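Local structure of intracellular sulfur oxidation protein DsrF (Allochromatium vinosum, 2HY5) at residues 10-15 / 41-46; 79-84 / 116-121; 21-26 / 66-71; 49-54 / 96-101. The protein is of unknown function but could be involved in the oxidation of intracellular sulfur, and is found here assembled with its partners DsrE and DsrH. All coordinates share one frame; numbering follows the deposited sequence.

From the N terminus, strand 7-12 leads through helix 21-32 into strand 38-43, and contact 1 closes this loop by pairing the two strands. Contact 3 opens inside it, on the helix, and closes on the turn 66-71 beyond it, so contacts 1 and 3 cross. Contact 4 starts at 49-54, after contact 1 has closed, and ends at 96-101; it crosses both contact 3 and contact 2. Contact 2 opens at 79-84, the next strand of the sheet, and closes last, at the edge strand 115-118. Contacts 1 and 2 thus build neighbouring parts of one parallel sheet, while contacts 3 and 4 bind helix and loops beside it.

Contact 1: residues 10-15 / 41-46; sequences YLNRKA and VLFLDD
Arg13 grips Asp45 side-on, NE and NH2 both reaching the single oxygen OD2. Its CB and CG pass beside Leu44, CG lying 3.8 Å from Leu44 O. CD starts the bend at chi3 (55°) that swings NE to 2.9 Å from Asp45 OD2, on the anti lone pair and in the guanidinium plane; NH2 meets the same oxygen at 3.2 Å, from above the carboxylate plane, the two planes 80° apart. Ser19 of a DsrH chain also bonds this oxygen. Cutting Arg13 back to alanine is likely to leave the Asp45 carboxylate without this charged mate and freer to turn. The pair sits just past strands 7-12 and 38-43, parallel neighbours of a beta-alpha-beta unit whose crossover is helix 21-32. Leu42 N donates to Tyr10 O, Asn12 N to Leu42 O, and Leu44 N to Asn12 O. On one face of the sheet Leu11 CD1 touches Leu42 CD2 at 4.0 Å. On the other, Asn12 holds ND2 over a face of the Phe43 ring, 3.6 Å from CE2, with the amide turned 33° from the ring plane. A water links Ala15 N to Asp46 OD2, an oxygen also hydrogen-bonded to Ser10 OG of another DsrH chain.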
loop_
_atom_site.group_PDB
_atom_site.type_symbol
_atom_site.label_atom_id
_atom_site.label_comp_id
_atom_site.label_asym_id
_atom_site.label_seq_id
_atom_site.Cartn_x
_atom_site.Cartn_y
_atom_site.Cartn_z
ATOM N N TYR B 10 9.994 4.765 -17.679
ATOM C CA TYR B 10 9.109 5.105 -16.573
ATOM C C TYR B 10 8.008 4.062 -16.624
ATOM O O TYR B 10 7.166 4.093 -17.516
ATOM C CB TYR B 10 8.534 6.506 -16.773
ATOM C CG TYR B 10 9.562 7.587 -16.561
ATOM C CD1 TYR B 10 9.806 8.094 -15.287
ATOM C CD2 TYR B 10 10.318 8.081 -17.626
ATOM C CE1 TYR B 10 10.777 9.067 -15.073
ATOM C CE2 TYR B 10 11.297 9.056 -17.420
ATOM C CZ TYR B 10 11.517 9.543 -16.139
ATOM O OH TYR B 10 12.480 10.504 -15.918
ATOM N N LEU B 11 8.037 3.133 -15.673
ATOM C CA LEU B 11 7.069 2.042 -15.613
ATOM C C LEU B 11 5.858 2.357 -14.746
ATOM O O LEU B 11 5.940 2.332 -13.519
ATOM C CB LEU B 11 7.759 0.781 -15.090
ATOM C CG LEU B 11 6.927 -0.491 -14.931
ATOM C CD1 LEU B 11 6.379 -0.924 -16.274
ATOM C CD2 LEU B 11 7.799 -1.584 -14.330
ATOM N N ASN B 12 4.734 2.643 -15.401
ATOM C CA ASN B 12 3.480 2.962 -14.724
ATOM C C ASN B 12 2.555 1.752 -14.705
ATOM O O ASN B 12 2.120 1.287 -15.754
ATOM C CB ASN B 12 2.793 4.125 -15.438
ATOM C CG ASN B 12 3.528 5.428 -15.253
ATOM O OD1 ASN B 12 3.814 5.833 -14.126
ATOM N ND2 ASN B 12 3.837 6.098 -16.356
ATOM N N ARG B 13 2.241 1.258 -13.512
ATOM C CA ARG B 13 1.392 0.080 -13.382
ATOM C C ARG B 13 0.197 0.231 -12.449
ATOM O O ARG B 13 -0.571 -0.715 -12.279
ATOM C CB ARG B 13 2.235 -1.112 -12.912
ATOM C CG ARG B 13 3.284 -1.570 -13.915
ATOM C CD ARG B 13 4.083 -2.753 -13.370
ATOM N NE ARG B 13 3.209 -3.852 -12.966
ATOM C CZ ARG B 13 3.104 -4.303 -11.720
ATOM N NH1 ARG B 13 3.823 -3.755 -10.747
ATOM N NH2 ARG B 13 2.273 -5.298 -11.441
ATOM N N LYS B 14 0.036 1.401 -11.843
ATOM C CA LYS B 14 -1.075 1.609 -10.921
ATOM C C LYS B 14 -2.161 2.537 -11.453
ATOM O O LYS B 14 -1.897 3.459 -12.226
ATOM C CB LYS B 14 -0.551 2.140 -9.583
ATOM C CG LYS B 14 0.418 1.188 -8.898
ATOM C CD LYS B 14 0.916 1.753 -7.583
ATOM C CE LYS B 14 1.977 0.862 -6.951
ATOM N NZ LYS B 14 1.465 -0.500 -6.638
ATOM N N ALA B 15 -3.399 2.262 -11.051
ATOM C CA ALA B 15 -4.531 3.070 -11.474
ATOM C C ALA B 15 -4.437 4.422 -10.785
ATOM O O ALA B 15 -3.890 4.530 -9.690
ATOM C CB ALA B 15 -5.846 2.376 -11.099
ATOM N N VAL B 41 7.868 6.113 -21.765
ATOM C CA VAL B 41 6.929 5.936 -20.673
ATOM C C VAL B 41 6.046 4.766 -21.052
ATOM O O VAL B 41 5.420 4.779 -22.104
ATOM C CB VAL B 41 6.064 7.191 -20.483
ATOM C CG1 VAL B 41 5.172 7.027 -19.262
ATOM C CG2 VAL B 41 6.954 8.408 -20.337
ATOM N N LEU B 42 6.019 3.748 -20.201
ATOM C CA LEU B 42 5.220 2.560 -20.462
ATOM C C LEU B 42 4.088 2.413 -19.469
ATOM O O LEU B 42 4.286 2.545 -18.261
ATOM C CB LEU B 42 6.103 1.306 -20.398
ATOM C CG LEU B 42 5.392 -0.052 -20.472
ATOM C CD1 LEU B 42 4.712 -0.210 -21.825
ATOM C CD2 LEU B 42 6.403 -1.171 -20.253
ATOM N N PHE B 43 2.897 2.145 -19.986
ATOM C CA PHE B 43 1.732 1.943 -19.144
ATOM C C PHE B 43 1.386 0.477 -19.288
ATOM O O PHE B 43 1.083 0.001 -20.381
ATOM C CB PHE B 43 0.573 2.834 -19.592
ATOM C CG PHE B 43 0.856 4.301 -19.441
ATOM C CD1 PHE B 43 1.583 4.987 -20.406
ATOM C CD2 PHE B 43 0.436 4.988 -18.304
ATOM C CE1 PHE B 43 1.893 6.337 -20.247
ATOM C CE2 PHE B 43 0.740 6.335 -18.132
ATOM C CZ PHE B 43 1.470 7.013 -19.106
ATOM N N LEU B 44 1.458 -0.232 -18.171
ATOM C CA LEU B 44 1.195 -1.660 -18.125
ATOM C C LEU B 44 0.243 -1.987 -16.982
ATOM O O LEU B 44 0.161 -1.250 -15.995
ATOM C CB LEU B 44 2.523 -2.402 -17.933
ATOM C CG LEU B 44 2.516 -3.904 -17.638
ATOM C CD1 LEU B 44 1.994 -4.669 -18.847
ATOM C CD2 LEU B 44 3.931 -4.353 -17.286
ATOM N N ASP B 45 -0.469 -3.101 -17.111
ATOM C CA ASP B 45 -1.420 -3.514 -16.085
ATOM C C ASP B 45 -2.382 -2.362 -15.786
ATOM O O ASP B 45 -2.861 -1.716 -16.716
ATOM C CB ASP B 45 -0.674 -3.962 -14.823
ATOM C CG ASP B 45 0.152 -5.228 -15.054
ATOM O OD1 ASP B 45 -0.325 -6.127 -15.781
ATOM O OD2 ASP B 45 1.270 -5.335 -14.506
ATOM N N ASP B 46 -2.663 -2.086 -14.514
ATOM C CA ASP B 46 -3.595 -1.001 -14.202
ATOM C C ASP B 46 -3.084 0.369 -14.617
ATOM O O ASP B 46 -3.825 1.350 -14.581
ATOM C CB ASP B 46 -3.962 -0.986 -12.712
ATOM C CG ASP B 46 -5.007 -2.030 -12.355
ATOM O OD1 ASP B 46 -5.649 -2.576 -13.275
ATOM O OD2 ASP B 46 -5.189 -2.292 -11.147
HETATM O O HOH W 1 -3.863 -0.203 -9.503
#

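Contact 2: residues 79-84 / 116-121; sequences RIYVDR and EVIDSA
Tyr81, Val82 and Asp83 pair in parallel with Glu116, Val117 and Ile118, the two short strands diverging by 43° while a ladder of Glu116 N to Ile80 O, Val82 N to Glu116 O and Ile118 N to Val82 O holds them. Arg84 N extends it to Ile118 O at 2.8 Å, where segment 79-84 turns into helix 84-89. Glu116 reaches along Tyr81, its chain extended and CG opposite the backbone N (chi1 175°), which sets OE1 at the ring edge, 3.1 Å from Tyr81 CE2, with carboxylate and ring nearly coplanar. One water donates to this OE1 at 2.7 Å and accepts from Arg79 NH1, linking two opposite charges. Ile118 crosses the base of the same ring, CD1 standing 3.7 Å from Tyr81 CB and CG2 3.9 Å from Tyr81 CD2; Leu126 of helix 120-129 packs on both residues. On the other face of the sheet Val117 CG1 presses against Arg84 CB at 3.4 Å, and Arg84 CD lies 3.8 Å from Asp119 CB. Asp83 and Asp119 are both N-caps, of helices 84-89 and 120-129; Asp83 OD2 also bonds Ser86 OG, and Asp119 OD2 accepts weakly from Ala121 N. Each set before a helix, these aspartates probably interact favourably with the positive end of its dipole, and water probably eases the Arg79 and Glu116 charges.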
loop_
_atom_site.group_PDB
_atom_site.type_symbol
_atom_site.label_atom_id
_atom_site.label_comp_id
_atom_site.label_asym_id
_atom_site.label_seq_id
_atom_site.Cartn_x
_atom_site.Cartn_y
_atom_site.Cartn_z
ATOM N N ARG B 79 8.233 8.838 -26.967
ATOM C CA ARG B 79 7.898 7.429 -26.814
ATOM C C ARG B 79 6.992 7.108 -25.628
ATOM O O ARG B 79 7.442 7.040 -24.486
ATOM C CB ARG B 79 9.183 6.604 -26.705
ATOM C CG ARG B 79 10.108 6.742 -27.897
ATOM C CD ARG B 79 9.385 6.381 -29.187
ATOM N NE ARG B 79 10.234 6.562 -30.362
ATOM C CZ ARG B 79 9.824 6.393 -31.614
ATOM N NH1 ARG B 79 8.572 6.038 -31.862
ATOM N NH2 ARG B 79 10.668 6.577 -32.620
ATOM N N ILE B 80 5.714 6.897 -25.921
ATOM C CA ILE B 80 4.721 6.558 -24.909
ATOM C C ILE B 80 4.092 5.247 -25.363
ATOM O O ILE B 80 3.499 5.176 -26.436
ATOM C CB ILE B 80 3.654 7.663 -24.797
ATOM C CG1 ILE B 80 4.319 8.955 -24.313
ATOM C CG2 ILE B 80 2.550 7.234 -23.844
ATOM C CD1 ILE B 80 3.371 10.126 -24.180
ATOM N N TYR B 81 4.249 4.207 -24.550
ATOM C CA TYR B 81 3.735 2.884 -24.890
ATOM C C TYR B 81 2.659 2.364 -23.957
ATOM O O TYR B 81 2.679 2.621 -22.756
ATOM C CB TYR B 81 4.880 1.872 -24.912
ATOM C CG TYR B 81 6.021 2.241 -25.830
ATOM C CD1 TYR B 81 7.203 2.783 -25.325
ATOM C CD2 TYR B 81 5.923 2.038 -27.204
ATOM C CE1 TYR B 81 8.264 3.110 -26.170
ATOM C CE2 TYR B 81 6.971 2.361 -28.055
ATOM C CZ TYR B 81 8.138 2.894 -27.534
ATOM O OH TYR B 81 9.173 3.206 -28.381
ATOM N N VAL B 82 1.733 1.596 -24.525
ATOM C CA VAL B 82 0.636 1.006 -23.769
ATOM C C VAL B 82 0.553 -0.474 -24.119
ATOM O O VAL B 82 0.483 -0.833 -25.292
ATOM C CB VAL B 82 -0.705 1.689 -24.111
ATOM C CG1 VAL B 82 -1.826 1.085 -23.278
ATOM C CG2 VAL B 82 -0.595 3.183 -23.847
ATOM N N ASP B 83 0.570 -1.325 -23.096
ATOM C CA ASP B 83 0.516 -2.775 -23.279
ATOM C C ASP B 83 -0.840 -3.226 -23.814
ATOM O O ASP B 83 -1.854 -3.050 -23.155
ATOM C CB ASP B 83 0.810 -3.473 -21.949
ATOM C CG ASP B 83 0.845 -4.980 -22.079
ATOM O OD1 ASP B 83 1.689 -5.488 -22.849
ATOM O OD2 ASP B 83 0.029 -5.656 -21.417
ATOM N N ARG B 84 -0.856 -3.834 -24.997
ATOM C CA ARG B 84 -2.126 -4.264 -25.582
ATOM C C ARG B 84 -2.864 -5.322 -24.767
ATOM O O ARG B 84 -4.090 -5.318 -24.713
ATOM C CB ARG B 84 -1.919 -4.763 -27.024
ATOM C CG ARG B 84 -1.366 -6.170 -27.167
ATOM C CD ARG B 84 -1.021 -6.459 -28.630
ATOM N NE ARG B 84 -2.179 -6.380 -29.520
ATOM C CZ ARG B 84 -3.036 -7.378 -29.730
ATOM N NH1 ARG B 84 -2.869 -8.542 -29.119
ATOM N NH2 ARG B 84 -4.062 -7.211 -30.555
ATOM N N GLU B 116 1.370 4.760 -28.443
ATOM C CA GLU B 116 1.424 3.535 -29.226
ATOM C C GLU B 116 1.114 2.276 -28.430
ATOM O O GLU B 116 1.718 2.022 -27.391
ATOM C CB GLU B 116 2.803 3.395 -29.869
ATOM C CG GLU B 116 2.994 2.090 -30.613
ATOM C CD GLU B 116 4.316 2.024 -31.352
ATOM O OE1 GLU B 116 5.377 2.097 -30.698
ATOM O OE2 GLU B 116 4.289 1.904 -32.593
ATOM N N VAL B 117 0.170 1.489 -28.935
ATOM C CA VAL B 117 -0.204 0.233 -28.301
ATOM C C VAL B 117 0.736 -0.847 -28.835
ATOM O O VAL B 117 0.876 -1.014 -30.052
ATOM C CB VAL B 117 -1.670 -0.125 -28.627
ATOM C CG1 VAL B 117 -2.018 -1.488 -28.055
ATOM C CG2 VAL B 117 -2.591 0.941 -28.063
ATOM N N ILE B 118 1.384 -1.568 -27.924
ATOM C CA ILE B 118 2.331 -2.609 -28.306
ATOM C C ILE B 118 2.087 -3.963 -27.660
ATOM O O ILE B 118 1.444 -4.064 -26.614
ATOM C CB ILE B 118 3.773 -2.186 -27.976
ATOM C CG1 ILE B 118 3.893 -1.855 -26.483
ATOM C CG2 ILE B 118 4.166 -1.003 -28.847
ATOM C CD1 ILE B 118 5.336 -1.620 -26.013
ATOM N N ASP B 119 2.633 -5.002 -28.284
ATOM C CA ASP B 119 2.492 -6.367 -27.793
ATOM C C ASP B 119 3.501 -6.681 -26.687
ATOM O O ASP B 119 4.439 -5.920 -26.449
ATOM C CB ASP B 119 2.677 -7.363 -28.940
ATOM C CG ASP B 119 4.097 -7.372 -29.480
ATOM O OD1 ASP B 119 4.473 -6.435 -30.218
ATOM O OD2 ASP B 119 4.841 -8.318 -29.155
ATOM N N SER B 120 3.308 -7.824 -26.038
ATOM C CA SER B 120 4.160 -8.253 -24.933
ATOM C C SER B 120 5.644 -8.399 -25.269
ATOM O O SER B 120 6.501 -8.068 -24.448
ATOM C CB SER B 120 3.631 -9.567 -24.352
ATOM O OG SER B 120 3.599 -10.587 -25.333
ATOM N N ALA B 121 5.953 -8.894 -26.463
ATOM C CA ALA B 121 7.347 -9.071 -26.871
ATOM C C ALA B 121 8.048 -7.723 -26.996
ATOM O O ALA B 121 9.206 -7.578 -26.614
ATOM C CB ALA B 121 7.414 -9.824 -28.197
HETATM O O HOH W 2 6.131 4.631 -30.515
HETATM O O HOH W 3 8.603 2.145 -31.424
HETATM O O HOH W 4 0.622 -6.751 -24.636
#

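Contact 3: residues 21-26 / 66-71; sequences YAWEAL and SPTYRT
The Tyr69 ring takes Leu26 CD2 over the centre of one face, 3.9 Å from the centroid and 5° off the normal, a CH-pi contact; Ser66 CA lies at its edge, in plane. The Trp23 ring is met at its edge, near its plane, by Thr68 OG1, 3.8 Å from CZ3, the two side chains crossing at about a right angle. With CG opposite its own backbone N (chi1 -175°), Leu26 sends both methyls at the turn 66-71: CD1 comes to 4.1 Å from Tyr69 CD2, while CD2 is wedged between that ring and Thr68, with a tight 3.4 Å to Thr68 CG2. Tyr69 OH rests 3.7 Å from Ala22 CB and is hydrogen-bonded to Gln50 OE1. A leucine in place of Tyr69 would probably leave Gln50 OE1 without this partner and the Leu26 methyl without its flat support. The contact fastens the crossover helix 21-32 to the long loop between strands 38-43 and 79-83. Thr68 O takes both Thr71 N and Thr71 OG1, the latter at 2.6 Å, bracing the turn. The joint is thus made by methyls, ring face and ring edge, and the buried phenol oxygen finds its bond with Gln50.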
loop_
_atom_site.group_PDB
_atom_site.type_symbol
_atom_site.label_atom_id
_atom_site.label_comp_id
_atom_site.label_asym_id
_atom_site.label_seq_id
_atom_site.Cartn_x
_atom_site.Cartn_y
_atom_site.Cartn_z
ATOM N N TYR B 21 0.664 7.437 -6.651
ATOM C CA TYR B 21 1.716 7.014 -7.574
ATOM C C TYR B 21 1.602 7.527 -9.010
ATOM O O TYR B 21 2.606 7.906 -9.607
ATOM C CB TYR B 21 1.835 5.485 -7.574
ATOM C CG TYR B 21 2.108 4.919 -6.194
ATOM C CD1 TYR B 21 1.127 4.211 -5.503
ATOM C CD2 TYR B 21 3.332 5.133 -5.561
ATOM C CE1 TYR B 21 1.352 3.729 -4.216
ATOM C CE2 TYR B 21 3.569 4.655 -4.267
ATOM C CZ TYR B 21 2.573 3.954 -3.602
ATOM O OH TYR B 21 2.785 3.485 -2.323
ATOM N N ALA B 22 0.396 7.549 -9.565
ATOM C CA ALA B 22 0.217 8.023 -10.935
ATOM C C ALA B 22 0.619 9.488 -11.078
ATOM O O ALA B 22 1.370 9.859 -11.984
ATOM C CB ALA B 22 -1.239 7.838 -11.374
ATOM N N TRP B 23 0.115 10.323 -10.179
ATOM C CA TRP B 23 0.409 11.750 -10.228
ATOM C C TRP B 23 1.865 12.083 -9.912
ATOM O O TRP B 23 2.504 12.839 -10.644
ATOM C CB TRP B 23 -0.509 12.513 -9.267
ATOM C CG TRP B 23 -0.133 13.956 -9.113
ATOM C CD1 TRP B 23 0.129 14.611 -7.944
ATOM C CD2 TRP B 23 0.062 14.912 -10.160
ATOM N NE1 TRP B 23 0.479 15.916 -8.198
ATOM C CE2 TRP B 23 0.445 16.130 -9.555
ATOM C CE3 TRP B 23 -0.049 14.863 -11.558
ATOM C CZ2 TRP B 23 0.721 17.284 -10.290
ATOM C CZ3 TRP B 23 0.227 16.013 -12.293
ATOM C CH2 TRP B 23 0.606 17.206 -11.655
ATOM N N GLU B 24 2.403 11.524 -8.835
ATOM C CA GLU B 24 3.783 11.837 -8.500
ATOM C C GLU B 24 4.770 11.213 -9.480
ATOM O O GLU B 24 5.880 11.711 -9.642
ATOM C CB GLU B 24 4.087 11.462 -7.039
ATOM C CG GLU B 24 3.357 12.388 -6.059
ATOM C CD GLU B 24 3.780 12.226 -4.610
ATOM O OE1 GLU B 24 3.948 11.075 -4.155
ATOM O OE2 GLU B 24 3.930 13.258 -3.921
ATOM N N ALA B 25 4.358 10.146 -10.159
ATOM C CA ALA B 25 5.220 9.522 -11.160
ATOM C C ALA B 25 5.288 10.487 -12.345
ATOM O O ALA B 25 6.355 10.726 -12.908
ATOM C CB ALA B 25 4.644 8.188 -11.609
ATOM N N LEU B 26 4.134 11.036 -12.720
ATOM C CA LEU B 26 4.053 11.979 -13.831
ATOM C C LEU B 26 4.953 13.184 -13.550
ATOM O O LEU B 26 5.571 13.738 -14.460
ATOM C CB LEU B 26 2.599 12.425 -14.030
ATOM C CG LEU B 26 2.269 13.328 -15.221
ATOM C CD1 LEU B 26 2.787 12.709 -16.509
ATOM C CD2 LEU B 26 0.756 13.528 -15.293
ATOM N N SER B 66 -5.404 14.623 -15.179
ATOM C CA SER B 66 -5.316 13.979 -16.484
ATOM C C SER B 66 -4.797 14.874 -17.614
ATOM O O SER B 66 -4.050 14.413 -18.474
ATOM C CB SER B 66 -6.677 13.395 -16.884
ATOM O OG SER B 66 -7.637 14.411 -17.097
ATOM N N PRO B 67 -5.181 16.165 -17.632
ATOM C CA PRO B 67 -4.701 17.045 -18.706
ATOM C C PRO B 67 -3.178 17.056 -18.861
ATOM O O PRO B 67 -2.653 17.235 -19.962
ATOM C CB PRO B 67 -5.251 18.410 -18.299
ATOM C CG PRO B 67 -6.542 18.049 -17.633
ATOM C CD PRO B 67 -6.139 16.877 -16.768
ATOM N N THR B 68 -2.472 16.857 -17.754
ATOM C CA THR B 68 -1.017 16.856 -17.790
ATOM C C THR B 68 -0.453 15.796 -18.735
ATOM O O THR B 68 0.547 16.039 -19.414
ATOM C CB THR B 68 -0.440 16.650 -16.385
ATOM O OG1 THR B 68 -0.898 17.706 -15.532
ATOM C CG2 THR B 68 1.085 16.668 -16.426
ATOM N N TYR B 69 -1.082 14.626 -18.794
ATOM C CA TYR B 69 -0.589 13.585 -19.699
ATOM C C TYR B 69 -0.579 14.082 -21.139
ATOM O O TYR B 69 0.304 13.729 -21.916
ATOM C CB TYR B 69 -1.457 12.325 -19.646
ATOM C CG TYR B 69 -1.383 11.554 -18.348
ATOM C CD1 TYR B 69 -2.336 11.738 -17.354
ATOM C CD2 TYR B 69 -0.356 10.645 -18.115
ATOM C CE1 TYR B 69 -2.272 11.034 -16.152
ATOM C CE2 TYR B 69 -0.276 9.936 -16.919
ATOM C CZ TYR B 69 -1.239 10.136 -15.941
ATOM O OH TYR B 69 -1.159 9.448 -14.755
ATOM N N ARG B 70 -1.566 14.895 -21.500
ATOM C CA ARG B 70 -1.644 15.391 -22.870
ATOM C C ARG B 70 -0.577 16.425 -23.214
ATOM O O ARG B 70 -0.436 16.810 -24.376
ATOM C CB ARG B 70 -3.042 15.953 -23.149
ATOM C CG ARG B 70 -4.128 14.879 -23.123
ATOM C CD ARG B 70 -5.418 15.358 -23.770
ATOM N NE ARG B 70 -6.104 16.372 -22.975
ATOM C CZ ARG B 70 -6.717 16.128 -21.821
ATOM N NH1 ARG B 70 -6.727 14.901 -21.319
ATOM N NH2 ARG B 70 -7.325 17.111 -21.172
ATOM N N THR B 71 0.187 16.854 -22.214
ATOM C CA THR B 71 1.243 17.841 -22.433
ATOM C C THR B 71 2.621 17.192 -22.546
ATOM O O THR B 71 3.603 17.866 -22.849
ATOM C CB THR B 71 1.309 18.861 -21.280
ATOM O OG1 THR B 71 1.827 18.227 -20.102
ATOM C CG2 THR B 71 -0.067 19.424 -20.986
#

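Contact 4: residues 49-54 / 96-101; sequences YQLTRG and DLVEIA
Two loops meet in a single beta bridge, Thr52 against Leu97, with Leu51 and Arg53 supplying the bonds around it. Val98 N donates to Leu51 O at 2.9 Å and Arg53 N to Asp96 O at 3.0 Å. The buried Leu51 side chain packs on three residues of the other loop: Leu51 CB lies 4.0 Å from Leu97 CD2, and Leu51 CD2 touches Val98 CG2 at 4.3 Å and, more loosely, Ile100 CD1. The bridge joins the loop after strand 38-43 to the one following helix 84-89, and Val82 of strand 79-83 packs on both Leu51 and Leu97. Outward, Arg53 folds over the other loop. Arg53 CG sits between the backbone N and the carbonyl carbon (chi1 65°), 3.4 Å from Asp96 O, and a second bend at chi3 carries the guanidinium along the backbone of 97-99, which it meets at its edge. Arg53 CB stands 3.9 Å from Val98 CG1. A water accepts from Glu99 N at 2.9 Å and weakly from Arg53 NH1. Thr52 OG1 bonds Arg69 O of a DsrH chain, while Asp96 holds Thr93 N through OD1 and Arg75 of the same DsrH chain through OD2.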
loop_
_atom_site.group_PDB
_atom_site.type_symbol
_atom_site.label_atom_id
_atom_site.label_comp_id
_atom_site.label_asym_id
_atom_site.label_seq_id
_atom_site.Cartn_x
_atom_site.Cartn_y
_atom_site.Cartn_z
ATOM N N TYR B 49 -4.952 2.463 -17.118
ATOM C CA TYR B 49 -6.100 3.245 -16.670
ATOM C C TYR B 49 -5.715 4.709 -16.471
ATOM O O TYR B 49 -6.578 5.590 -16.410
ATOM C CB TYR B 49 -6.647 2.668 -15.360
ATOM C CG TYR B 49 -7.563 1.474 -15.537
ATOM C CD1 TYR B 49 -7.451 0.360 -14.710
ATOM C CD2 TYR B 49 -8.579 1.486 -16.492
ATOM C CE1 TYR B 49 -8.327 -0.714 -14.822
ATOM C CE2 TYR B 49 -9.462 0.422 -16.615
ATOM C CZ TYR B 49 -9.331 -0.673 -15.775
ATOM O OH TYR B 49 -10.220 -1.711 -15.878
ATOM N N GLN B 50 -4.417 4.973 -16.351
ATOM C CA GLN B 50 -3.964 6.347 -16.169
ATOM C C GLN B 50 -4.263 7.197 -17.402
ATOM O O GLN B 50 -4.356 8.422 -17.317
ATOM C CB GLN B 50 -2.459 6.381 -15.894
ATOM C CG GLN B 50 -2.044 5.823 -14.544
ATOM C CD GLN B 50 -0.555 5.999 -14.292
ATOM O OE1 GLN B 50 0.060 6.934 -14.802
ATOM N NE2 GLN B 50 0.022 5.121 -13.485
ATOM N N LEU B 51 -4.427 6.544 -18.548
ATOM C CA LEU B 51 -4.679 7.265 -19.790
ATOM C C LEU B 51 -6.117 7.306 -20.288
ATOM O O LEU B 51 -6.350 7.674 -21.434
ATOM C CB LEU B 51 -3.792 6.704 -20.905
ATOM C CG LEU B 51 -2.278 6.817 -20.715
ATOM C CD1 LEU B 51 -1.572 6.198 -21.913
ATOM C CD2 LEU B 51 -1.888 8.279 -20.559
ATOM N N THR B 52 -7.084 6.942 -19.450
ATOM C CA THR B 52 -8.475 6.972 -19.890
ATOM C C THR B 52 -8.923 8.398 -20.186
ATOM O O THR B 52 -8.478 9.351 -19.544
ATOM C CB THR B 52 -9.433 6.362 -18.840
ATOM O OG1 THR B 52 -9.332 7.098 -17.617
ATOM C CG2 THR B 52 -9.092 4.904 -18.593
ATOM N N ARG B 53 -9.806 8.537 -21.166
ATOM C CA ARG B 53 -10.308 9.848 -21.544
ATOM C C ARG B 53 -11.579 10.175 -20.767
ATOM O O ARG B 53 -12.253 9.282 -20.255
ATOM C CB ARG B 53 -10.595 9.879 -23.049
ATOM C CG ARG B 53 -11.715 8.951 -23.475
ATOM C CD ARG B 53 -11.711 8.663 -24.976
ATOM N NE ARG B 53 -11.733 9.867 -25.802
ATOM C CZ ARG B 53 -10.650 10.533 -26.194
ATOM N NH1 ARG B 53 -9.442 10.117 -25.839
ATOM N NH2 ARG B 53 -10.774 11.616 -26.951
ATOM N N GLY B 54 -11.880 11.463 -20.658
ATOM C CA GLY B 54 -13.091 11.888 -19.974
ATOM C C GLY B 54 -13.164 11.783 -18.463
ATOM O O GLY B 54 -14.253 11.649 -17.901
ATOM N N ASP B 96 -10.396 4.351 -26.000
ATOM C CA ASP B 96 -10.731 4.734 -24.630
ATOM C C ASP B 96 -9.651 5.599 -23.996
ATOM O O ASP B 96 -9.829 6.122 -22.892
ATOM C CB ASP B 96 -10.921 3.489 -23.757
ATOM C CG ASP B 96 -12.165 2.705 -24.114
ATOM O OD1 ASP B 96 -12.027 1.545 -24.557
ATOM O OD2 ASP B 96 -13.277 3.250 -23.943
ATOM N N LEU B 97 -8.533 5.750 -24.693
ATOM C CA LEU B 97 -7.414 6.519 -24.168
ATOM C C LEU B 97 -7.304 7.911 -24.765
ATOM O O LEU B 97 -7.815 8.181 -25.853
ATOM C CB LEU B 97 -6.112 5.756 -24.415
ATOM C CG LEU B 97 -6.161 4.282 -24.005
ATOM C CD1 LEU B 97 -4.865 3.602 -24.394
ATOM C CD2 LEU B 97 -6.415 4.165 -22.506
ATOM N N VAL B 98 -6.630 8.794 -24.041
ATOM C CA VAL B 98 -6.436 10.154 -24.505
ATOM C C VAL B 98 -5.364 10.155 -25.585
ATOM O O VAL B 98 -4.550 9.229 -25.679
ATOM C CB VAL B 98 -5.963 11.088 -23.366
ATOM C CG1 VAL B 98 -7.001 11.127 -22.251
ATOM C CG2 VAL B 98 -4.611 10.619 -22.834
ATOM N N GLU B 99 -5.381 11.190 -26.412
ATOM C CA GLU B 99 -4.384 11.328 -27.458
ATOM C C GLU B 99 -3.339 12.285 -26.911
ATOM O O GLU B 99 -3.671 13.230 -26.198
ATOM C CB GLU B 99 -5.011 11.905 -28.728
ATOM C CG GLU B 99 -6.038 10.995 -29.375
ATOM C CD GLU B 99 -6.570 11.556 -30.677
ATOM O OE1 GLU B 99 -7.204 12.632 -30.647
ATOM O OE2 GLU B 99 -6.350 10.923 -31.732
ATOM N N ILE B 100 -2.078 12.027 -27.230
ATOM C CA ILE B 100 -0.992 12.877 -26.772
ATOM C C ILE B 100 -0.230 13.360 -27.999
ATOM O O ILE B 100 0.437 12.575 -28.682
ATOM C CB ILE B 100 -0.053 12.104 -25.824
ATOM C CG1 ILE B 100 -0.836 11.664 -24.585
ATOM C CG2 ILE B 100 1.145 12.971 -25.446
ATOM C CD1 ILE B 100 -0.020 10.841 -23.591
ATOM N N ALA B 101 -0.342 14.657 -28.274
ATOM C CA ALA B 101 0.309 15.264 -29.430
ATOM C C ALA B 101 1.802 15.481 -29.244
ATOM O O ALA B 101 2.303 15.549 -28.122
ATOM C CB ALA B 101 -0.367 16.590 -29.762
HETATM O O HOH W 5 -7.689 12.985 -26.328
#